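BspA (BspA_V) (Streptococcus agalactiae serotype III, PDB 5DZ8) is a cell wall-anchored polypeptide adhesin of the antigen I/II family, here represented by its variable (V) domain, and probably mediates attachment. Local coordinates at residues A[37-42]-A[96-101]; A[4-9]-A[55-60]; A[62-65]-A[69-72]. One frame throughout, in Å; residues are numbered along the deposited sequence.

How the contacts relate
The three contacts share one antiparallel six-stranded sheet. Contact 1 joins its strand 34-42 to strand 94-101 of a second, three-stranded sheet. Contact 2 spans the six-stranded sheet between strands 4-12 and 47-63, and contact 3 is the tip of the hairpin 47-63/69-85. Contacts 1 and 2 have centres about 21 Å apart and meet where F37 packs on I8 and K9. Contacts 2 and 3, centres about 15 Å apart, meet through a probable H60 O-F72 N hydrogen bond. Contacts 1 and 3 are remote (centres about 35 Å apart). Along the chain, the segments of contacts 1 and 2 alternate, and contact 3 follows contact 2. The packing runs from the buried middle of the domain to a partly exposed hairpin end.

Contact 1. Residues A[37-42]-A[96-101]; sequences FNHDMI and IVFRVL
H39 is the first residue of 37-42 to touch 96-101. Its CG sits between the backbone N and the carbonyl carbon (chi1 77°), and the imidazole extends toward F98, its CE1 reaching the F98 CE1 at 4.1 Å. The two rings meet obliquely. Y81 stacks on the F98 ring and also touches H39.

The contact is a face-to-face packing of two antiparallel sheets: strand 34-42 belongs to the six-stranded sheet, strand 94-101 to the three-stranded one. Between 37-42 and 96-101 the contact is made by side chains, without a hydrogen bond.

Two residues on, M41, present as selenomethionine, also points at the facing sheet. Its side chain bends twice (chi2 71°, chi3 86°), which turns the terminal methyl back toward the H39 ring, where CE lies in the plane at the ring edge. The same CE meets I96 CG2 at 3.7 Å, while M41 CG lies 4.1 Å from I96 CD1. The M41 and I96 side chains reach toward each other tip to tip, and both branches of the isoleucine are used. Beyond them, M41 also packs on Y83 and I48, and I96 on W153 and H113.

Contact 2. Residues A[4-9]-A[55-60]; sequences VAFDIK and GKVNHH
This is a buried side-chain contact across the interior of a strongly curled antiparallel sheet. Strands 4-12 and 47-63 have two other strands between them in the sheet order, yet the short segments approach to 9.7 Å, running in roughly opposed directions at 140°, and their side chains face one another. No hydrogen bond links them.

F6 and H59 form the main pair, a T-shaped stack in which the imidazole edge meets the phenyl face. H59 CE1 stands over the centre of the F6 ring, 3.6 Å from F6 CG, and the planes are turned by 75° with centroids 4.8 Å apart. The H59 CG lies between its backbone N and carbonyl carbon (chi1 59°), from where the ring projects toward the phenylalanine.

V57 packs beside this pair. Its CG2 lies 3.9 Å from F6 CZ and 4.2 Å from I8 CD1, so a single methyl touches both residues of the opposite strand, and F35 lines the same region by packing on V57 and I8.

The contact lies at the interface with the second subunit: residues 5-9 pair with an antiparallel strand of that chain, extending the sheet across the dimer, and Y165 of the second subunit lies against F6, V57 and H59. H59 ND1 is hydrogen-bonded to the hydroxyl of that Y165, and H59 NE2 to P31 O. With both nitrogens engaged, the ring's rotation is fixed, and the C-H between them, probably somewhat polarised, is left aimed at the phenyl face.

Contact 3. Residues A[62-65]-A[69-72]; sequences VANK and VTAF
V62 and T70 grip each other through two backbone hydrogen bonds, making the last hydrogen-bonded pair before the turn. The V62 N donates to T70 O at 2.8 Å, and T70 N donates back to V62 O at 3.0 Å; both are nearly straight, with N-H...O angles of 161° and 163°. A63 and V69 follow as a non-hydrogen-bonded pair, their CA atoms 4.5 Å apart, after which the strands part into the connecting turn. This is the tip of the beta hairpin formed by strands 47-63 and 69-85; the centre of the contact lies about 29 Å from the centre of the chain.

The V62 carbonyl is approached from more than one direction. Besides the T70 amide, the V69 CA makes a C-H...O contact with V62 O at 3.4 Å. A V69 chi1 of 68° puts CG1 between the backbone N and the carbonyl carbon and leaves CG2 anti to N, 3.3 Å from V62 O.

In the turn, N64 folds its amide back toward the second strand. Its ND2 is hydrogen-bonded to S68 OG, and stands 4.1 Å from T70 OG1, a distance too long for a bond.

Apolar packing lies outside these backbone bonds. On the face that carries V62 and T70, V62 CG2 comes to the edge of the F72 ring, 4.1 Å from F72 CE2, and the ring's other neighbours include H60. V69 lies on the opposite face with A63, buried against L135 and N167 of the second subunit.

The chemistry is that of a hairpin end set mainly by main-chain bonds: the reciprocal V62/T70 pair sets the register there, F72 with H60 continues it, the N64 ND2-S68 OG bond links the two ends of the turn, and apolar side chains pack on both faces.

Contact 1. Residues A[37-42]-A[96-101]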
# COMPACT_ATOMS: atom_id res chain seq x y z
N PHE A 37 20.47 -9.83 -7.03
CA PHE A 37 19.67 -8.80 -7.71
C PHE A 37 20.01 -7.39 -7.26
O PHE A 37 20.05 -7.13 -6.09
CB PHE A 37 18.19 -9.02 -7.39
CG PHE A 37 17.62 -10.23 -8.06
CD1 PHE A 37 17.32 -10.20 -9.41
CD2 PHE A 37 17.42 -11.39 -7.35
CE1 PHE A 37 16.81 -11.32 -10.03
CE2 PHE A 37 16.86 -12.51 -7.96
CZ PHE A 37 16.54 -12.46 -9.29
N ASN A 38 20.17 -6.47 -8.20
CA ASN A 38 20.36 -5.03 -7.90
C ASN A 38 19.21 -4.26 -8.49
O ASN A 38 18.86 -4.50 -9.59
CB ASN A 38 21.69 -4.61 -8.52
CG ASN A 38 22.88 -5.10 -7.69
OD1 ASN A 38 23.12 -4.59 -6.60
ND2 ASN A 38 23.57 -6.13 -8.16
N HIS A 39 18.59 -3.36 -7.76
CA HIS A 39 17.59 -2.47 -8.34
C HIS A 39 17.81 -0.97 -8.00
O HIS A 39 18.18 -0.60 -6.88
CB HIS A 39 16.18 -2.92 -7.96
CG HIS A 39 15.75 -2.59 -6.56
ND1 HIS A 39 15.74 -3.53 -5.54
CD2 HIS A 39 15.26 -1.45 -6.02
CE1 HIS A 39 15.25 -2.98 -4.44
NE2 HIS A 39 14.96 -1.72 -4.70
N ASP A 40 17.59 -0.12 -9.01
CA ASP A 40 17.57 1.35 -8.87
C ASP A 40 16.23 1.80 -8.34
O ASP A 40 15.21 1.41 -8.88
CB ASP A 40 17.77 2.01 -10.23
CG ASP A 40 19.21 2.10 -10.64
OD1 ASP A 40 20.03 1.29 -10.14
OD2 ASP A 40 19.54 3.00 -11.47
N MSE A 41 16.22 2.62 -7.30
CA MSE A 41 14.99 3.18 -6.76
C MSE A 41 14.82 4.63 -7.20
O MSE A 41 15.71 5.46 -6.95
CB MSE A 41 15.08 3.12 -5.24
CG MSE A 41 13.71 3.30 -4.58
SE MSE A 41 12.62 1.69 -4.92
CE MSE A 41 13.40 0.80 -3.35
N ILE A 42 13.67 4.91 -7.83
CA ILE A 42 13.32 6.15 -8.56
C ILE A 42 12.21 6.87 -7.80
O ILE A 42 11.25 6.23 -7.40
CB ILE A 42 12.76 5.81 -9.98
CG1 ILE A 42 13.69 4.88 -10.77
CG2 ILE A 42 12.49 7.06 -10.81
CD1 ILE A 42 15.09 5.43 -10.99
N ILE A 96 8.31 3.40 0.91
CA ILE A 96 8.64 2.22 0.16
C ILE A 96 8.39 1.02 1.03
O ILE A 96 8.64 1.05 2.22
CB ILE A 96 10.11 2.28 -0.26
CG1 ILE A 96 10.34 3.55 -1.08
CG2 ILE A 96 10.48 1.05 -1.09
CD1 ILE A 96 11.75 4.09 -1.01
N VAL A 97 7.86 -0.02 0.44
CA VAL A 97 7.75 -1.30 1.12
C VAL A 97 8.38 -2.38 0.24
O VAL A 97 7.99 -2.53 -0.90
CB VAL A 97 6.30 -1.67 1.44
CG1 VAL A 97 6.26 -2.95 2.27
CG2 VAL A 97 5.62 -0.54 2.21
N PHE A 98 9.32 -3.12 0.79
CA PHE A 98 9.93 -4.23 0.11
C PHE A 98 9.51 -5.49 0.83
O PHE A 98 9.60 -5.56 2.07
CB PHE A 98 11.46 -4.09 0.10
CG PHE A 98 12.14 -5.14 -0.74
CD1 PHE A 98 12.29 -4.97 -2.10
CD2 PHE A 98 12.56 -6.31 -0.17
CE1 PHE A 98 12.90 -5.95 -2.88
CE2 PHE A 98 13.16 -7.29 -0.93
CZ PHE A 98 13.32 -7.12 -2.30
N ARG A 99 9.03 -6.47 0.06
CA ARG A 99 8.65 -7.76 0.61
C ARG A 99 9.19 -8.91 -0.21
O ARG A 99 9.27 -8.83 -1.41
CB ARG A 99 7.15 -8.00 0.69
CG ARG A 99 6.32 -7.00 1.46
CD ARG A 99 4.90 -7.57 1.68
NE ARG A 99 4.01 -6.49 2.11
CZ ARG A 99 3.53 -5.53 1.33
NH1 ARG A 99 3.79 -5.50 0.03
NH2 ARG A 99 2.77 -4.58 1.84
N VAL A 100 9.47 -9.99 0.47
CA VAL A 100 9.75 -11.26 -0.15
C VAL A 100 8.72 -12.23 0.37
O VAL A 100 8.38 -12.24 1.56
CB VAL A 100 11.18 -11.77 0.23
CG1 VAL A 100 11.47 -13.09 -0.41
CG2 VAL A 100 12.21 -10.74 -0.15
N LEU A 101 8.21 -13.04 -0.53
CA LEU A 101 7.22 -14.04 -0.17
C LEU A 101 7.57 -15.34 -0.82
O LEU A 101 8.28 -15.37 -1.82
CB LEU A 101 5.81 -13.63 -0.61
CG LEU A 101 5.32 -12.21 -0.37
CD1 LEU A 101 5.80 -11.30 -1.48
CD2 LEU A 101 3.81 -12.14 -0.34

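Contact 2. Residues A[4-9]-A[55-60]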
# COMPACT_ATOMS: atom_id res chain seq x y z
N VAL A 4 25.16 -27.65 -17.88
CA VAL A 4 23.96 -26.96 -17.60
C VAL A 4 24.14 -25.48 -17.43
O VAL A 4 24.93 -25.10 -16.65
CB VAL A 4 23.31 -27.48 -16.32
CG1 VAL A 4 22.03 -26.69 -16.06
CG2 VAL A 4 22.99 -28.97 -16.49
N ALA A 5 23.35 -24.66 -18.12
CA ALA A 5 23.28 -23.25 -17.86
C ALA A 5 22.15 -22.90 -16.86
O ALA A 5 20.96 -23.20 -17.09
CB ALA A 5 23.09 -22.52 -19.18
N PHE A 6 22.54 -22.28 -15.75
CA PHE A 6 21.64 -21.91 -14.67
C PHE A 6 21.41 -20.41 -14.76
O PHE A 6 22.34 -19.69 -14.92
CB PHE A 6 22.22 -22.27 -13.29
CG PHE A 6 21.65 -21.44 -12.14
CD1 PHE A 6 20.31 -21.56 -11.77
CD2 PHE A 6 22.44 -20.54 -11.47
CE1 PHE A 6 19.78 -20.81 -10.71
CE2 PHE A 6 21.93 -19.79 -10.39
CZ PHE A 6 20.58 -19.91 -10.02
N ASP A 7 20.18 -19.96 -14.65
CA ASP A 7 19.97 -18.54 -14.37
C ASP A 7 18.84 -18.29 -13.42
O ASP A 7 18.00 -19.16 -13.18
CB ASP A 7 19.79 -17.70 -15.63
CG ASP A 7 20.95 -16.63 -15.81
OD1 ASP A 7 21.38 -15.91 -14.79
OD2 ASP A 7 21.40 -16.51 -16.98
N ILE A 8 18.86 -17.09 -12.85
CA ILE A 8 17.74 -16.61 -12.10
C ILE A 8 17.46 -15.19 -12.53
O ILE A 8 18.36 -14.46 -12.83
CB ILE A 8 17.89 -16.83 -10.57
CG1 ILE A 8 16.58 -16.52 -9.85
CG2 ILE A 8 18.97 -15.94 -9.99
CD1 ILE A 8 16.60 -16.90 -8.37
N LYS A 9 16.18 -14.85 -12.58
CA LYS A 9 15.73 -13.57 -12.99
C LYS A 9 14.41 -13.14 -12.32
O LYS A 9 13.75 -13.91 -11.66
CB LYS A 9 15.61 -13.53 -14.53
CG LYS A 9 14.55 -14.36 -15.17
CD LYS A 9 15.11 -14.97 -16.49
CE LYS A 9 14.98 -16.52 -16.55
NZ LYS A 9 15.58 -17.30 -15.39
N GLY A 55 21.39 -14.02 -2.27
CA GLY A 55 20.90 -15.32 -1.93
C GLY A 55 21.63 -16.45 -2.65
O GLY A 55 22.59 -16.23 -3.30
N LYS A 56 21.11 -17.66 -2.54
CA LYS A 56 21.70 -18.80 -3.19
C LYS A 56 20.68 -19.87 -3.42
O LYS A 56 19.97 -20.25 -2.49
CB LYS A 56 22.77 -19.40 -2.33
CG LYS A 56 23.60 -20.42 -3.08
CD LYS A 56 24.67 -20.93 -2.16
CE LYS A 56 25.51 -22.00 -2.84
NZ LYS A 56 24.66 -23.13 -3.25
N VAL A 57 20.61 -20.35 -4.66
CA VAL A 57 19.80 -21.52 -4.99
C VAL A 57 20.64 -22.73 -4.71
O VAL A 57 21.80 -22.80 -5.16
CB VAL A 57 19.33 -21.51 -6.45
CG1 VAL A 57 18.41 -22.69 -6.74
CG2 VAL A 57 18.57 -20.22 -6.73
N ASN A 58 20.07 -23.66 -3.93
CA ASN A 58 20.75 -24.92 -3.63
C ASN A 58 20.31 -25.99 -4.59
O ASN A 58 19.20 -26.52 -4.52
CB ASN A 58 20.57 -25.29 -2.17
CG ASN A 58 20.99 -24.16 -1.26
OD1 ASN A 58 22.17 -23.82 -1.22
ND2 ASN A 58 20.02 -23.53 -0.55
N HIS A 59 21.18 -26.27 -5.55
CA HIS A 59 20.86 -27.26 -6.55
C HIS A 59 22.03 -28.21 -6.81
O HIS A 59 23.17 -27.93 -6.49
CB HIS A 59 20.37 -26.57 -7.85
CG HIS A 59 21.37 -25.64 -8.45
ND1 HIS A 59 21.01 -24.45 -9.02
CD2 HIS A 59 22.71 -25.68 -8.51
CE1 HIS A 59 22.08 -23.81 -9.43
NE2 HIS A 59 23.13 -24.53 -9.13
N HIS A 60 21.73 -29.34 -7.42
CA HIS A 60 22.78 -30.26 -7.86
C HIS A 60 22.28 -31.05 -9.07
O HIS A 60 21.08 -31.17 -9.32
CB HIS A 60 23.25 -31.16 -6.72
CG HIS A 60 22.27 -32.20 -6.32
ND1 HIS A 60 21.24 -31.95 -5.43
CD2 HIS A 60 22.17 -33.51 -6.66
CE1 HIS A 60 20.51 -33.05 -5.28
NE2 HIS A 60 21.06 -34.01 -6.02

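Contact 3. Residues A[62-65]-A[69-72]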
# COMPACT_ATOMS: atom_id res chain seq x y z
N VAL A 62 22.82 -34.45 -11.76
CA VAL A 62 23.35 -35.78 -12.14
C VAL A 62 23.42 -35.99 -13.68
O VAL A 62 22.41 -35.95 -14.36
CB VAL A 62 22.54 -36.91 -11.47
CG1 VAL A 62 23.10 -38.29 -11.87
CG2 VAL A 62 22.59 -36.74 -9.95
N ALA A 63 24.62 -36.19 -14.23
CA ALA A 63 24.75 -36.48 -15.68
C ALA A 63 24.37 -37.95 -15.98
O ALA A 63 24.73 -38.82 -15.22
CB ALA A 63 26.16 -36.18 -16.15
N ASN A 64 23.63 -38.20 -17.06
CA ASN A 64 23.38 -39.59 -17.51
C ASN A 64 24.20 -39.91 -18.75
O ASN A 64 24.66 -38.99 -19.41
CB ASN A 64 21.90 -39.80 -17.82
CG ASN A 64 21.02 -39.43 -16.67
OD1 ASN A 64 21.26 -39.88 -15.56
ND2 ASN A 64 20.00 -38.61 -16.92
N LYS A 65 24.36 -41.21 -19.05
CA LYS A 65 25.14 -41.68 -20.23
C LYS A 65 24.71 -41.05 -21.56
O LYS A 65 25.54 -40.53 -22.29
CB LYS A 65 25.03 -43.21 -20.37
N VAL A 69 20.47 -34.89 -18.30
CA VAL A 69 20.88 -34.52 -16.98
C VAL A 69 19.64 -34.37 -16.08
O VAL A 69 18.56 -34.11 -16.58
CB VAL A 69 21.67 -33.22 -17.04
CG1 VAL A 69 20.74 -32.05 -17.44
CG2 VAL A 69 22.35 -32.95 -15.70
N THR A 70 19.79 -34.63 -14.77
CA THR A 70 18.73 -34.38 -13.80
C THR A 70 19.21 -33.24 -12.91
O THR A 70 20.29 -33.30 -12.32
CB THR A 70 18.39 -35.59 -12.90
OG1 THR A 70 18.22 -36.78 -13.66
CG2 THR A 70 17.12 -35.33 -12.21
N ALA A 71 18.41 -32.19 -12.87
CA ALA A 71 18.67 -31.04 -12.07
C ALA A 71 17.77 -31.10 -10.85
O ALA A 71 16.57 -31.13 -11.00
CB ALA A 71 18.35 -29.77 -12.86
N PHE A 72 18.36 -31.08 -9.66
CA PHE A 72 17.61 -31.06 -8.40
C PHE A 72 17.66 -29.66 -7.87
O PHE A 72 18.73 -29.13 -7.61
CB PHE A 72 18.25 -32.00 -7.37
CG PHE A 72 18.06 -33.47 -7.69
CD1 PHE A 72 16.91 -34.15 -7.28
CD2 PHE A 72 19.04 -34.19 -8.40
CE1 PHE A 72 16.72 -35.50 -7.60
CE2 PHE A 72 18.85 -35.54 -8.70
CZ PHE A 72 17.68 -36.19 -8.30